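Local atomic coordinates of alpha-galactosidase (Umbelopsis vinacea, PDB entry 3A5V), a protein that hydrolyses terminal alpha-galactosyl residues as a tetrameric glycoside hydrolase of family 27, built from a beta/alpha barrel and a C-terminal beta-sandwich domain. Residues 319-324 with 391-396. Residues are numbered along the deposited sequence; the frame is centred on the assembly and turned at random.
Sequences ANNTQV and MDSATS. With NAG (2-acetamido-2-deoxy-beta-D-glucopyranose), chain D; NAG (2-acetamido-2-deoxy-beta-D-glucopyranose), chain B.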
# COMPACT_ATOMS: atom_id res chain seq x y z
N ALA A 319 14.92 24.23 -26.44
CA ALA A 319 14.99 24.18 -27.91
C ALA A 319 16.40 24.54 -28.40
O ALA A 319 17.17 25.19 -27.68
CB ALA A 319 13.95 25.14 -28.51
N ASN A 320 16.75 24.09 -29.60
CA ASN A 320 18.02 24.50 -30.26
C ASN A 320 19.27 24.16 -29.46
O ASN A 320 20.22 24.96 -29.37
CB ASN A 320 17.98 25.99 -30.58
CG ASN A 320 16.73 26.39 -31.32
OD1 ASN A 320 16.05 27.36 -30.95
ND2 ASN A 320 16.37 25.62 -32.35
N ASN A 321 19.25 22.96 -28.89
CA ASN A 321 20.39 22.41 -28.17
C ASN A 321 20.81 23.23 -26.94
O ASN A 321 21.97 23.22 -26.54
CB ASN A 321 21.57 22.23 -29.15
CG ASN A 321 22.50 21.11 -28.76
OD1 ASN A 321 22.10 20.14 -28.12
ND2 ASN A 321 23.78 21.25 -29.13
N THR A 322 19.87 23.96 -26.34
CA THR A 322 20.19 24.71 -25.12
C THR A 322 19.70 23.92 -23.90
O THR A 322 19.03 22.90 -24.05
CB THR A 322 19.64 26.16 -25.16
OG1 THR A 322 18.21 26.12 -25.25
CG2 THR A 322 20.22 26.95 -26.38
N GLN A 323 20.07 24.38 -22.70
CA GLN A 323 19.78 23.63 -21.46
C GLN A 323 19.34 24.58 -20.38
O GLN A 323 19.92 25.66 -20.23
CB GLN A 323 21.04 22.89 -20.96
CG GLN A 323 20.79 21.71 -19.97
CD GLN A 323 20.30 20.44 -20.66
OE1 GLN A 323 20.19 20.38 -21.88
NE2 GLN A 323 19.96 19.43 -19.87
N VAL A 324 18.33 24.18 -19.61
CA VAL A 324 17.99 24.94 -18.41
C VAL A 324 18.67 24.25 -17.22
O VAL A 324 18.70 23.02 -17.14
CB VAL A 324 16.45 25.13 -18.20
CG1 VAL A 324 15.74 23.79 -17.93
CG2 VAL A 324 16.17 26.13 -17.05
N MET A 391 23.77 28.22 -23.39
CA MET A 391 23.46 28.58 -24.77
C MET A 391 23.93 27.54 -25.78
O MET A 391 23.67 27.64 -26.98
CB MET A 391 24.02 29.98 -25.10
CG MET A 391 23.49 31.07 -24.19
SD MET A 391 21.69 31.31 -24.26
CE MET A 391 21.56 32.09 -25.86
N ASP A 392 24.60 26.51 -25.27
CA ASP A 392 25.01 25.37 -26.07
C ASP A 392 25.10 24.16 -25.13
O ASP A 392 24.88 24.27 -23.92
CB ASP A 392 26.37 25.64 -26.75
CG ASP A 392 26.54 24.87 -28.08
OD1 ASP A 392 25.94 23.79 -28.27
OD2 ASP A 392 27.29 25.36 -28.96
N SER A 393 25.40 23.01 -25.72
CA SER A 393 25.46 21.74 -25.00
C SER A 393 26.90 21.23 -24.96
O SER A 393 27.67 21.45 -25.90
CB SER A 393 24.59 20.72 -25.73
OG SER A 393 24.73 19.44 -25.15
N ALA A 394 27.26 20.53 -23.89
CA ALA A 394 28.55 19.82 -23.82
C ALA A 394 28.49 18.40 -24.39
O ALA A 394 29.49 17.69 -24.37
CB ALA A 394 29.09 19.81 -22.39
N THR A 395 27.34 17.99 -24.91
CA THR A 395 27.16 16.60 -25.36
C THR A 395 27.99 16.36 -26.64
O THR A 395 27.98 17.18 -27.55
CB THR A 395 25.66 16.26 -25.58
OG1 THR A 395 24.97 16.29 -24.30
CG2 THR A 395 25.49 14.86 -26.20
N SER A 396 28.72 15.24 -26.66
CA SER A 396 29.51 14.81 -27.81
C SER A 396 28.69 13.83 -28.65
O SER A 396 28.01 12.95 -28.11
CB SER A 396 30.79 14.10 -27.36
OG SER A 396 31.75 14.98 -26.78
C1 NAG D . 30.05 28.14 -29.97
C2 NAG D . 28.92 28.08 -31.00
C3 NAG D . 29.07 26.89 -31.96
C4 NAG D . 30.51 26.67 -32.44
C5 NAG D . 31.52 26.83 -31.28
C6 NAG D . 32.97 26.75 -31.75
C7 NAG D . 26.78 29.00 -30.25
C8 NAG D . 25.47 28.72 -29.56
N2 NAG D . 27.61 27.97 -30.38
O3 NAG D . 28.20 27.11 -33.07
O4 NAG D . 30.63 25.36 -32.97
O5 NAG D . 31.30 28.07 -30.62
O6 NAG D . 33.34 27.97 -32.38
O7 NAG D . 27.03 30.14 -30.64
C1 NAG B . 31.30 30.77 -25.55
C2 NAG B . 32.40 30.33 -26.53
C3 NAG B . 31.84 30.19 -27.95
C4 NAG B . 30.61 29.27 -27.95
C5 NAG B . 29.61 29.72 -26.86
C6 NAG B . 28.43 28.75 -26.78
C7 NAG B . 34.78 30.85 -26.34
C8 NAG B . 35.82 31.92 -26.15
N2 NAG B . 33.52 31.26 -26.53
O3 NAG B . 32.82 29.65 -28.82
O4 NAG B . 29.95 29.36 -29.21
O5 NAG B . 30.25 29.82 -25.61
O6 NAG B . 27.45 29.25 -25.89
O7 NAG B . 35.10 29.65 -26.35
O HOH W 1 22.89 25.96 -29.10
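Asn321, in the type I' beta turn Ala319-Thr322 that joins strands 311-318 and 322-329 as a hairpin of the C-terminal beta-sandwich domain, extends its amide to Asp392 and Ser393, just beyond strand 384-390. With CG anti to the backbone N (chi1 -152°), the amide reaches Ser393 CB, 3.5 Å from OD1. Its ND2 stands 3.4 Å from Asp392 OD1, the amide and carboxylate planes turned 75° apart. The two carboxylate oxygens of Asp392 divide their work: OD1 accepts from the backbone N of Ser393 (2.7 Å) on its anti side, while OD2 takes the acetamido N2 of the chain D glycan sugar at 3.0 Å, a nearly straight bond (161°). Shortening Asp392 to an alanine is likely to leave both the sugar N-H and the Ser393 N-H without these acceptors. Ser393 OG closes an ST turn by accepting from Thr395 N. Thr322 lays CG2 against Met391 O, and a water donates to both Asn320 O and Met391 O. Within the turn, Ala319 O receives Thr322 N and also Thr322 OG1, the hydroxyl lying 2.8 Å away in the carbonyl plane.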